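Local coordinates for monooxygenase (Agrobacterium tumefaciens, PDB 2I7G), which probably acts as a flavin-dependent oxidoreductase of the luciferase-like monooxygenase family, built on a TIM barrel, at residues D234-A239 and T248-S253; R228-F233 and G323-D328; V84-A89 and S117-L122; L63-L68 and R96-V101. All coordinates share one frame; numbering follows the deposited sequence.

Contact 1 (D234-A239 and T248-S253); sequences DLYHEA and TKLRTS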
# COMPACT_ATOMS: atom_id res chain seq x y z
N ASP B 234 -3.31 28.69 -20.73
CA ASP B 234 -3.40 28.98 -22.18
C ASP B 234 -2.64 27.96 -22.99
O ASP B 234 -3.13 27.44 -23.99
CB ASP B 234 -2.80 30.38 -22.54
CG ASP B 234 -3.66 31.55 -22.10
OD1 ASP B 234 -4.77 31.30 -21.58
OD2 ASP B 234 -3.21 32.73 -22.30
N LEU B 235 -1.40 27.72 -22.58
CA LEU B 235 -0.53 26.83 -23.30
C LEU B 235 -1.04 25.38 -23.26
O LEU B 235 -0.97 24.68 -24.27
CB LEU B 235 0.85 26.92 -22.69
CG LEU B 235 2.01 26.17 -23.29
CD1 LEU B 235 2.29 26.67 -24.72
CD2 LEU B 235 3.18 26.47 -22.37
N TYR B 236 -1.53 24.95 -22.09
CA TYR B 236 -2.21 23.65 -21.95
C TYR B 236 -3.35 23.50 -22.98
O TYR B 236 -3.41 22.51 -23.72
CB TYR B 236 -2.77 23.59 -20.53
CG TYR B 236 -3.61 22.40 -20.21
CD1 TYR B 236 -3.06 21.12 -20.24
CD2 TYR B 236 -4.96 22.56 -19.88
CE1 TYR B 236 -3.84 19.98 -19.93
CE2 TYR B 236 -5.75 21.45 -19.58
CZ TYR B 236 -5.18 20.16 -19.59
OH TYR B 236 -5.95 19.07 -19.27
N HIS B 237 -4.27 24.45 -23.00
CA HIS B 237 -5.43 24.39 -23.90
C HIS B 237 -5.02 24.49 -25.36
O HIS B 237 -5.61 23.83 -26.22
CB HIS B 237 -6.46 25.46 -23.54
CG HIS B 237 -7.08 25.27 -22.18
ND1 HIS B 237 -7.82 24.15 -21.85
CD2 HIS B 237 -7.08 26.06 -21.08
CE1 HIS B 237 -8.22 24.25 -20.60
NE2 HIS B 237 -7.78 25.39 -20.10
N GLU B 238 -4.00 25.31 -25.65
CA GLU B 238 -3.53 25.48 -27.05
C GLU B 238 -2.84 24.21 -27.54
O GLU B 238 -3.07 23.77 -28.66
CB GLU B 238 -2.62 26.71 -27.17
CG GLU B 238 -1.99 26.97 -28.54
CD GLU B 238 -2.99 27.44 -29.60
OE1 GLU B 238 -4.20 27.61 -29.32
OE2 GLU B 238 -2.53 27.64 -30.75
N ALA B 239 -2.03 23.59 -26.68
CA ALA B 239 -1.44 22.30 -27.01
C ALA B 239 -2.52 21.27 -27.26
O ALA B 239 -2.42 20.46 -28.20
CB ALA B 239 -0.50 21.84 -25.93
N THR B 248 -13.45 18.05 -23.24
CA THR B 248 -14.06 17.50 -22.04
C THR B 248 -13.11 16.54 -21.34
O THR B 248 -13.37 16.16 -20.20
CB THR B 248 -15.38 16.74 -22.38
OG1 THR B 248 -15.08 15.59 -23.20
CG2 THR B 248 -16.38 17.67 -23.10
N LYS B 249 -12.05 16.11 -22.02
CA LYS B 249 -10.98 15.37 -21.35
C LYS B 249 -10.28 16.30 -20.35
O LYS B 249 -9.81 15.87 -19.29
CB LYS B 249 -9.93 14.90 -22.37
CG LYS B 249 -10.27 13.63 -23.11
CD LYS B 249 -9.18 13.32 -24.12
CE LYS B 249 -8.89 11.83 -24.15
NZ LYS B 249 -7.85 11.51 -25.16
N LEU B 250 -10.21 17.58 -20.71
CA LEU B 250 -9.30 18.50 -20.08
C LEU B 250 -9.86 18.94 -18.73
O LEU B 250 -11.05 19.29 -18.61
CB LEU B 250 -8.98 19.68 -21.00
CG LEU B 250 -8.60 19.32 -22.44
CD1 LEU B 250 -8.39 20.58 -23.26
CD2 LEU B 250 -7.38 18.39 -22.47
N ARG B 251 -9.01 18.88 -17.71
CA ARG B 251 -9.36 19.33 -16.36
C ARG B 251 -8.14 20.06 -15.84
O ARG B 251 -7.00 19.68 -16.16
CB ARG B 251 -9.68 18.15 -15.41
CG ARG B 251 -10.81 17.19 -15.85
CD ARG B 251 -12.18 17.72 -15.48
NE ARG B 251 -13.25 16.82 -15.91
CZ ARG B 251 -13.88 16.91 -17.08
NH1 ARG B 251 -14.83 16.04 -17.38
NH2 ARG B 251 -13.56 17.86 -17.95
N THR B 252 -8.36 21.10 -15.04
CA THR B 252 -7.25 21.82 -14.45
C THR B 252 -7.46 21.98 -12.96
O THR B 252 -8.59 22.14 -12.46
CB THR B 252 -7.06 23.21 -15.12
OG1 THR B 252 -8.27 23.96 -14.99
CG2 THR B 252 -6.69 23.07 -16.65
N SER B 253 -6.36 21.97 -12.23
CA SER B 253 -6.38 22.21 -10.80
C SER B 253 -5.28 23.23 -10.50
O SER B 253 -4.24 23.32 -11.21
CB SER B 253 -6.06 20.88 -10.05
OG SER B 253 -6.13 21.11 -8.66
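The imidazole of H237 and the phenol of Y236, neighbours on helix 230-242, both reach toward the chain at L250-T252. L250 CD1 sits at the edge of the H237 ring, in its plane and 3.9 Å from ND1, while one face of that imidazole carries Y236 CD2, offset toward the rim. The Y236 ring meets L250 CB, R251 O and T252 CG2 obliquely. Its closest carbon contact here is CE2 to T252 CG2, at 3.5 Å. With CG anti to the backbone N (chi1 175°), the phenol extends toward L250-T252 and slides past L250 in the opposite direction, so that OH stands 3.5 Å from L250 CB. The two elements belong to the beta-alpha-beta unit formed by strand 217-220, helix 230-242 and strand 252-260 of the TIM barrel, and Y236 packs on the returning chain where it enters the last of these strands. R251 N gives Y236 OH a weak hydrogen bond of 3.4 Å, bent to 139° at the hydrogen. The hydroxyl has a stronger partner in L215 O, which fixes the outer end of a buried ring. R251 itself sets off away from the helix at CB.

Contact 2 (R228-F233 and G323-D328); sequences RFAPLF and GVFKND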
# COMPACT_ATOMS: atom_id res chain seq x y z
N ARG B 228 0.19 35.51 -12.47
CA ARG B 228 1.29 35.34 -13.43
C ARG B 228 1.31 33.94 -14.06
O ARG B 228 1.89 33.73 -15.14
CB ARG B 228 2.63 35.68 -12.80
CG ARG B 228 3.21 34.64 -11.97
CD ARG B 228 4.57 35.08 -11.47
NE ARG B 228 5.14 34.07 -10.57
CZ ARG B 228 5.96 33.10 -10.95
NH1 ARG B 228 6.32 32.99 -12.23
NH2 ARG B 228 6.42 32.23 -10.05
N PHE B 229 0.69 32.98 -13.37
CA PHE B 229 0.60 31.58 -13.86
C PHE B 229 -0.49 31.33 -14.91
O PHE B 229 -0.46 30.30 -15.61
CB PHE B 229 0.38 30.65 -12.65
CG PHE B 229 1.58 30.55 -11.74
CD1 PHE B 229 2.57 29.61 -11.99
CD2 PHE B 229 1.72 31.40 -10.65
CE1 PHE B 229 3.70 29.50 -11.17
CE2 PHE B 229 2.84 31.32 -9.81
CZ PHE B 229 3.84 30.35 -10.08
N ALA B 230 -1.45 32.24 -15.01
CA ALA B 230 -2.60 32.02 -15.90
C ALA B 230 -2.24 31.61 -17.35
O ALA B 230 -2.92 30.74 -17.91
CB ALA B 230 -3.53 33.23 -15.91
N PRO B 231 -1.22 32.27 -17.97
CA PRO B 231 -0.82 31.89 -19.34
C PRO B 231 -0.42 30.42 -19.49
O PRO B 231 -0.49 29.88 -20.61
CB PRO B 231 0.36 32.82 -19.64
CG PRO B 231 0.12 34.02 -18.79
CD PRO B 231 -0.44 33.44 -17.50
N LEU B 232 -0.01 29.77 -18.40
CA LEU B 232 0.37 28.34 -18.49
C LEU B 232 -0.84 27.53 -18.90
O LEU B 232 -0.72 26.56 -19.66
CB LEU B 232 0.97 27.79 -17.18
CG LEU B 232 2.38 28.34 -16.85
CD1 LEU B 232 2.81 27.91 -15.46
CD2 LEU B 232 3.47 27.91 -17.89
N PHE B 233 -2.01 27.91 -18.40
CA PHE B 233 -3.23 27.19 -18.76
C PHE B 233 -3.62 27.47 -20.23
O PHE B 233 -4.21 26.60 -20.88
CB PHE B 233 -4.39 27.50 -17.84
CG PHE B 233 -4.30 26.78 -16.51
CD1 PHE B 233 -3.50 25.64 -16.38
CD2 PHE B 233 -5.03 27.21 -15.43
CE1 PHE B 233 -3.42 24.96 -15.15
CE2 PHE B 233 -4.96 26.53 -14.19
CZ PHE B 233 -4.17 25.41 -14.06
N GLY B 323 -11.89 33.06 -11.52
CA GLY B 323 -12.16 33.98 -12.63
C GLY B 323 -10.92 34.06 -13.52
O GLY B 323 -11.02 34.27 -14.73
N VAL B 324 -9.75 33.87 -12.92
CA VAL B 324 -8.48 33.97 -13.62
C VAL B 324 -8.13 32.66 -14.37
O VAL B 324 -7.78 32.70 -15.57
CB VAL B 324 -7.36 34.39 -12.66
CG1 VAL B 324 -5.97 34.26 -13.35
CG2 VAL B 324 -7.60 35.80 -12.13
N PHE B 325 -8.28 31.53 -13.69
CA PHE B 325 -7.81 30.23 -14.17
C PHE B 325 -8.87 29.35 -14.83
O PHE B 325 -8.51 28.40 -15.56
CB PHE B 325 -7.24 29.41 -12.99
CG PHE B 325 -5.98 29.95 -12.43
CD1 PHE B 325 -4.84 30.07 -13.23
CD2 PHE B 325 -5.89 30.29 -11.09
CE1 PHE B 325 -3.62 30.54 -12.69
CE2 PHE B 325 -4.70 30.76 -10.54
CZ PHE B 325 -3.56 30.90 -11.34
N LYS B 326 -10.12 29.57 -14.46
CA LYS B 326 -11.26 28.68 -14.75
C LYS B 326 -10.93 27.24 -14.36
O LYS B 326 -11.26 26.29 -15.06
CB LYS B 326 -11.70 28.77 -16.22
CG LYS B 326 -12.00 30.19 -16.74
CD LYS B 326 -13.11 30.87 -15.92
CE LYS B 326 -13.49 32.25 -16.50
NZ LYS B 326 -13.52 32.15 -18.00
N ASN B 327 -10.24 27.09 -13.25
CA ASN B 327 -9.87 25.77 -12.79
C ASN B 327 -11.06 24.96 -12.29
O ASN B 327 -11.98 25.52 -11.67
CB ASN B 327 -8.82 25.88 -11.66
CG ASN B 327 -9.27 26.80 -10.49
OD1 ASN B 327 -9.61 27.98 -10.68
ND2 ASN B 327 -9.28 26.25 -9.27
N ASP B 328 -11.01 23.65 -12.53
CA ASP B 328 -12.02 22.66 -12.05
C ASP B 328 -11.83 22.20 -10.61
O ASP B 328 -12.75 21.68 -9.97
CB ASP B 328 -11.93 21.42 -12.93
CG ASP B 328 -12.19 21.76 -14.37
OD1 ASP B 328 -13.34 22.12 -14.71
OD2 ASP B 328 -11.22 21.73 -15.15
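This is a buried apolar contact between two of the helices that surround the barrel: A230 and F233, in the N-terminal part of helix 230-242, meet F325 and V324, at the end of helix 311-325. No hydrogen bond crosses it. The chains come closest at A230 and F325, whose CA atoms are 5.8 Å apart. F325 contributes most, with its ring entering between F233 and the turn at F229-A230. F325 CD1 lies 3.6 Å from F233 CD2, and the two side chains cross at about a right angle. Their ring planes stand at 74° with centroids 5.5 Å apart, an oblique pairing in which F325 CB lies at the edge of the F233 ring. Farther out, F325 CE1 approaches A230 N to 3.6 Å and F229 CB to 4.0 Å, and the backbone carbon F229 C lies at the edge of the F325 ring. One face of F325 is covered from within its own helix by V324 CG1, above the ring centre. With chi1 at 170°, that methyl is anti to the backbone N, and it also touches A230 CB at 3.7 Å. Beneath the pair, F233 and F325 both rest on I254 of strand 252-260, and F233 also reaches V217 and L219. Directly after F325, K326 leaves helical geometry with positive phi and the chain turns toward strand 329-333. With carbon contacts alone between the side chains, the two helix ends are held by shape and by burial of their aromatic rings, without a directional polar bond between them.

Contact 3 (V84-A89 and S117-L122); sequences VLAAAA and STVDLL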
# COMPACT_ATOMS: atom_id res chain seq x y z
N VAL B 84 -0.86 4.44 2.63
CA VAL B 84 -1.65 5.25 3.52
C VAL B 84 -3.10 5.49 3.00
O VAL B 84 -4.06 5.45 3.81
CB VAL B 84 -0.90 6.58 3.89
CG1 VAL B 84 -1.75 7.33 4.90
CG2 VAL B 84 0.50 6.28 4.50
N LEU B 85 -3.26 5.69 1.69
CA LEU B 85 -4.59 5.95 1.08
C LEU B 85 -5.48 4.72 1.26
O LEU B 85 -6.69 4.84 1.36
CB LEU B 85 -4.49 6.36 -0.40
CG LEU B 85 -3.79 7.74 -0.62
CD1 LEU B 85 -3.53 7.97 -2.09
CD2 LEU B 85 -4.60 8.93 0.07
N ALA B 86 -4.87 3.53 1.25
CA ALA B 86 -5.64 2.29 1.55
C ALA B 86 -6.32 2.36 2.91
O ALA B 86 -7.49 1.96 3.08
CB ALA B 86 -4.75 1.05 1.48
N ALA B 87 -5.56 2.82 3.91
CA ALA B 87 -6.14 2.99 5.24
C ALA B 87 -7.25 4.08 5.22
O ALA B 87 -8.31 3.92 5.84
CB ALA B 87 -5.05 3.33 6.22
N ALA B 88 -6.98 5.18 4.55
CA ALA B 88 -7.97 6.27 4.42
C ALA B 88 -9.24 5.71 3.76
O ALA B 88 -10.34 6.07 4.16
CB ALA B 88 -7.41 7.41 3.56
N ALA B 89 -9.07 4.81 2.77
CA ALA B 89 -10.21 4.31 1.98
C ALA B 89 -11.26 3.68 2.90
O ALA B 89 -12.46 3.86 2.72
CB ALA B 89 -9.73 3.27 0.95
N SER B 117 -5.16 0.66 -7.94
CA SER B 117 -6.34 -0.16 -8.28
C SER B 117 -6.88 -0.82 -6.99
O SER B 117 -8.09 -0.91 -6.79
CB SER B 117 -6.00 -1.22 -9.34
OG SER B 117 -5.83 -0.60 -10.61
N THR B 118 -5.97 -1.24 -6.11
CA THR B 118 -6.38 -1.83 -4.82
C THR B 118 -7.09 -0.76 -3.96
O THR B 118 -8.15 -1.02 -3.38
CB THR B 118 -5.17 -2.47 -4.13
OG1 THR B 118 -4.66 -3.52 -4.97
CG2 THR B 118 -5.61 -3.11 -2.81
N VAL B 119 -6.55 0.45 -3.93
CA VAL B 119 -7.18 1.55 -3.17
C VAL B 119 -8.55 1.82 -3.80
O VAL B 119 -9.54 2.08 -3.07
CB VAL B 119 -6.32 2.81 -3.23
CG1 VAL B 119 -7.06 3.96 -2.53
CG2 VAL B 119 -4.99 2.60 -2.49
N ASP B 120 -8.60 1.80 -5.12
CA ASP B 120 -9.87 2.00 -5.83
C ASP B 120 -10.93 0.98 -5.38
O ASP B 120 -12.10 1.33 -5.16
CB ASP B 120 -9.74 1.93 -7.36
CG ASP B 120 -10.85 2.67 -8.04
OD1 ASP B 120 -11.10 3.86 -7.65
OD2 ASP B 120 -11.50 2.08 -8.93
N LEU B 121 -10.54 -0.29 -5.28
CA LEU B 121 -11.46 -1.33 -4.83
C LEU B 121 -11.88 -1.14 -3.37
O LEU B 121 -13.09 -1.28 -3.04
CB LEU B 121 -10.83 -2.71 -5.07
CG LEU B 121 -10.62 -3.08 -6.55
CD1 LEU B 121 -9.95 -4.47 -6.54
CD2 LEU B 121 -11.93 -3.12 -7.33
N LEU B 122 -10.90 -0.84 -2.50
CA LEU B 122 -11.18 -0.61 -1.08
C LEU B 122 -12.10 0.58 -0.84
O LEU B 122 -12.86 0.59 0.16
CB LEU B 122 -9.88 -0.35 -0.31
CG LEU B 122 -8.95 -1.59 -0.18
CD1 LEU B 122 -7.49 -1.19 0.25
CD2 LEU B 122 -9.61 -2.67 0.76
O HOH W 1 -14.58 1.90 2.32
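L122 points its side chain from helix 109-122 at helix 81-89. Its CB lies 3.8 Å from A89 CB; from there CG, anti to the carbonyl carbon (chi1 -69°), turns the chain back along the neighbouring helix, and CD1 ends 3.7 Å from A86 CB. One leucine thus spans two alanines a helical turn apart. V119, one turn earlier, enters with both branches: CG2 comes to 3.9 Å from A86 N, and CG1 rests 4.1 Å from L85 CB, close to L85 O as well. The small alanine side chains let the backbones come near, with the CA atoms of A86 and V119 just 5.0 Å apart. The axes of the two short segments are 8.7 Å apart and run almost parallel, their directions differing by 9°. At the C-terminal end the packing gives way to a polar link: one water donates to both A89 O, at 2.9 Å, and L122 O, at 3.1 Å, joining the last carbonyls of the two segments. A89 O also accepts a weak hydrogen bond from R126. L85 and A89 pack on L97 of strand 96-99, so this side of helix 81-89 faces the barrel wall, whereas A86 and A87 meet T83 and A86 of the second subunit. Adjacent, nearly parallel helices lying outside a parallel sheet, each following its own strand, are the outer layer of a TIM barrel, and here the pair also lies at the subunit interface.

Contact 4 (L63-L68 and R96-V101); sequences LDVFGL and RLTSAV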
# COMPACT_ATOMS: atom_id res chain seq x y z
N LEU B 63 -15.45 17.82 2.06
CA LEU B 63 -14.40 18.18 1.10
C LEU B 63 -14.26 17.07 0.04
O LEU B 63 -14.57 15.88 0.29
CB LEU B 63 -13.08 18.46 1.81
CG LEU B 63 -13.20 19.78 2.61
CD1 LEU B 63 -11.94 19.83 3.53
CD2 LEU B 63 -13.34 21.02 1.67
N ASP B 64 -13.84 17.47 -1.15
CA ASP B 64 -13.97 16.63 -2.35
C ASP B 64 -12.80 15.71 -2.60
O ASP B 64 -12.97 14.64 -3.19
CB ASP B 64 -14.20 17.50 -3.58
CG ASP B 64 -15.50 18.30 -3.47
OD1 ASP B 64 -16.57 17.65 -3.32
OD2 ASP B 64 -15.44 19.54 -3.48
N VAL B 65 -11.60 16.14 -2.20
CA VAL B 65 -10.37 15.42 -2.56
C VAL B 65 -9.38 15.56 -1.43
O VAL B 65 -9.28 16.63 -0.82
CB VAL B 65 -9.68 16.05 -3.81
CG1 VAL B 65 -8.35 15.33 -4.13
CG2 VAL B 65 -10.63 16.10 -5.00
N PHE B 66 -8.63 14.48 -1.16
CA PHE B 66 -7.48 14.57 -0.28
C PHE B 66 -6.28 13.88 -0.94
O PHE B 66 -6.38 12.70 -1.38
CB PHE B 66 -7.82 13.90 1.08
CG PHE B 66 -6.95 14.37 2.25
CD1 PHE B 66 -7.53 15.12 3.29
CD2 PHE B 66 -5.60 14.08 2.29
CE1 PHE B 66 -6.76 15.57 4.37
CE2 PHE B 66 -4.78 14.52 3.36
CZ PHE B 66 -5.38 15.29 4.41
N GLY B 67 -5.17 14.62 -1.01
CA GLY B 67 -3.91 14.12 -1.61
C GLY B 67 -2.76 13.91 -0.63
O GLY B 67 -2.59 14.69 0.32
N LEU B 68 -1.94 12.88 -0.88
CA LEU B 68 -0.75 12.63 -0.05
C LEU B 68 0.45 12.52 -1.00
O LEU B 68 0.39 11.79 -2.02
CB LEU B 68 -0.85 11.31 0.69
CG LEU B 68 -2.05 11.15 1.59
CD1 LEU B 68 -1.94 9.77 2.27
CD2 LEU B 68 -2.08 12.22 2.71
N ARG B 96 -12.48 11.86 -2.49
CA ARG B 96 -11.60 11.19 -3.41
C ARG B 96 -10.18 11.17 -2.86
O ARG B 96 -9.77 12.07 -2.11
CB ARG B 96 -11.71 11.78 -4.80
CG ARG B 96 -13.17 11.53 -5.31
CD ARG B 96 -13.40 11.82 -6.75
NE ARG B 96 -12.50 11.09 -7.61
CZ ARG B 96 -12.79 9.91 -8.16
NH1 ARG B 96 -13.97 9.31 -7.95
NH2 ARG B 96 -11.88 9.34 -8.93
N LEU B 97 -9.45 10.13 -3.21
CA LEU B 97 -8.16 9.84 -2.55
C LEU B 97 -7.05 9.76 -3.60
O LEU B 97 -7.06 8.85 -4.47
CB LEU B 97 -8.26 8.49 -1.81
CG LEU B 97 -9.28 8.49 -0.63
CD1 LEU B 97 -9.51 7.03 -0.18
CD2 LEU B 97 -8.82 9.39 0.54
N THR B 98 -6.10 10.69 -3.53
CA THR B 98 -5.09 10.78 -4.63
C THR B 98 -3.67 10.86 -4.07
O THR B 98 -3.45 11.37 -2.96
CB THR B 98 -5.35 11.99 -5.59
OG1 THR B 98 -4.41 12.02 -6.67
CG2 THR B 98 -5.29 13.35 -4.84
N SER B 99 -2.71 10.39 -4.84
CA SER B 99 -1.33 10.84 -4.57
C SER B 99 -1.20 12.34 -5.00
O SER B 99 -1.99 12.83 -5.80
CB SER B 99 -0.30 9.97 -5.30
OG SER B 99 -0.58 9.92 -6.69
N ALA B 100 -0.20 13.03 -4.47
CA ALA B 100 0.02 14.46 -4.77
C ALA B 100 1.45 14.84 -4.34
O ALA B 100 1.61 15.67 -3.46
CB ALA B 100 -1.07 15.34 -4.01
N VAL B 101 2.48 14.20 -4.92
CA VAL B 101 2.39 13.42 -6.17
C VAL B 101 3.03 12.05 -5.98
O VAL B 101 3.72 11.81 -4.97
CB VAL B 101 3.17 14.12 -7.36
CG1 VAL B 101 2.67 15.55 -7.51
CG2 VAL B 101 4.69 14.13 -7.08
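V65 and T98 lean toward one another on one face of the paired strands, with V65 CG1 3.7 Å from T98 CG2 and the two side chains set at a slant. The T98 methyl also reaches G67 CA at 3.6 Å, on the same face, where the glycine has no side chain of its own. A100 CB comes to 3.9 Å from the same G67 CA. F66 and L97 project from the reverse face, where F66 packs on helix 40-60 and L97 on A88 and A89 of helix 81-89. With chi1 at -178°, T98 OG1 lies anti to its backbone N and donates to S99 O, in the carbonyl plane and on a lone pair. R96 lays CB against D64 O at 3.5 Å, then bends at chi3 and carries its guanidinium away to a salt bridge with E128. D64 in turn uses OD2 for L24 N and R360. Five backbone hydrogen bonds join the strands, alternating in direction from R96 N to D64 O at 2.9 Å through to A100 N to L68 O at 2.8 Å. The last is bent to 138° as the chain leaves the strand before the cis peptide bond preceding V101. The segment axes diverge by 25°. With helix 81-89 connecting them, the strands form a beta-alpha-beta crossover, the repeating element of the parallel TIM barrel.

From the N terminus, contact 4 opens first at strand 65-68, and helix 81-89 then starts contact 3. Contact 4 closes at strand 96-99 before contact 3 closes at helix 109-122, so the two loops cross, and L85, V84 and A89 pack directly on L68, L97 and T98. Much later, contact 2 opens at 228-233; contact 1 opens and closes at 234-253 within its loop, and contact 2 closes only at 323-328. Both use helix 230-242 and touch where T252 O probably accepts a hydrogen bond from D328 N. Contacts 2 and 3 lie on opposite sides of the chain centre, about 31 Å between centres, while contacts 1 and 4 reach the same barrel sheet.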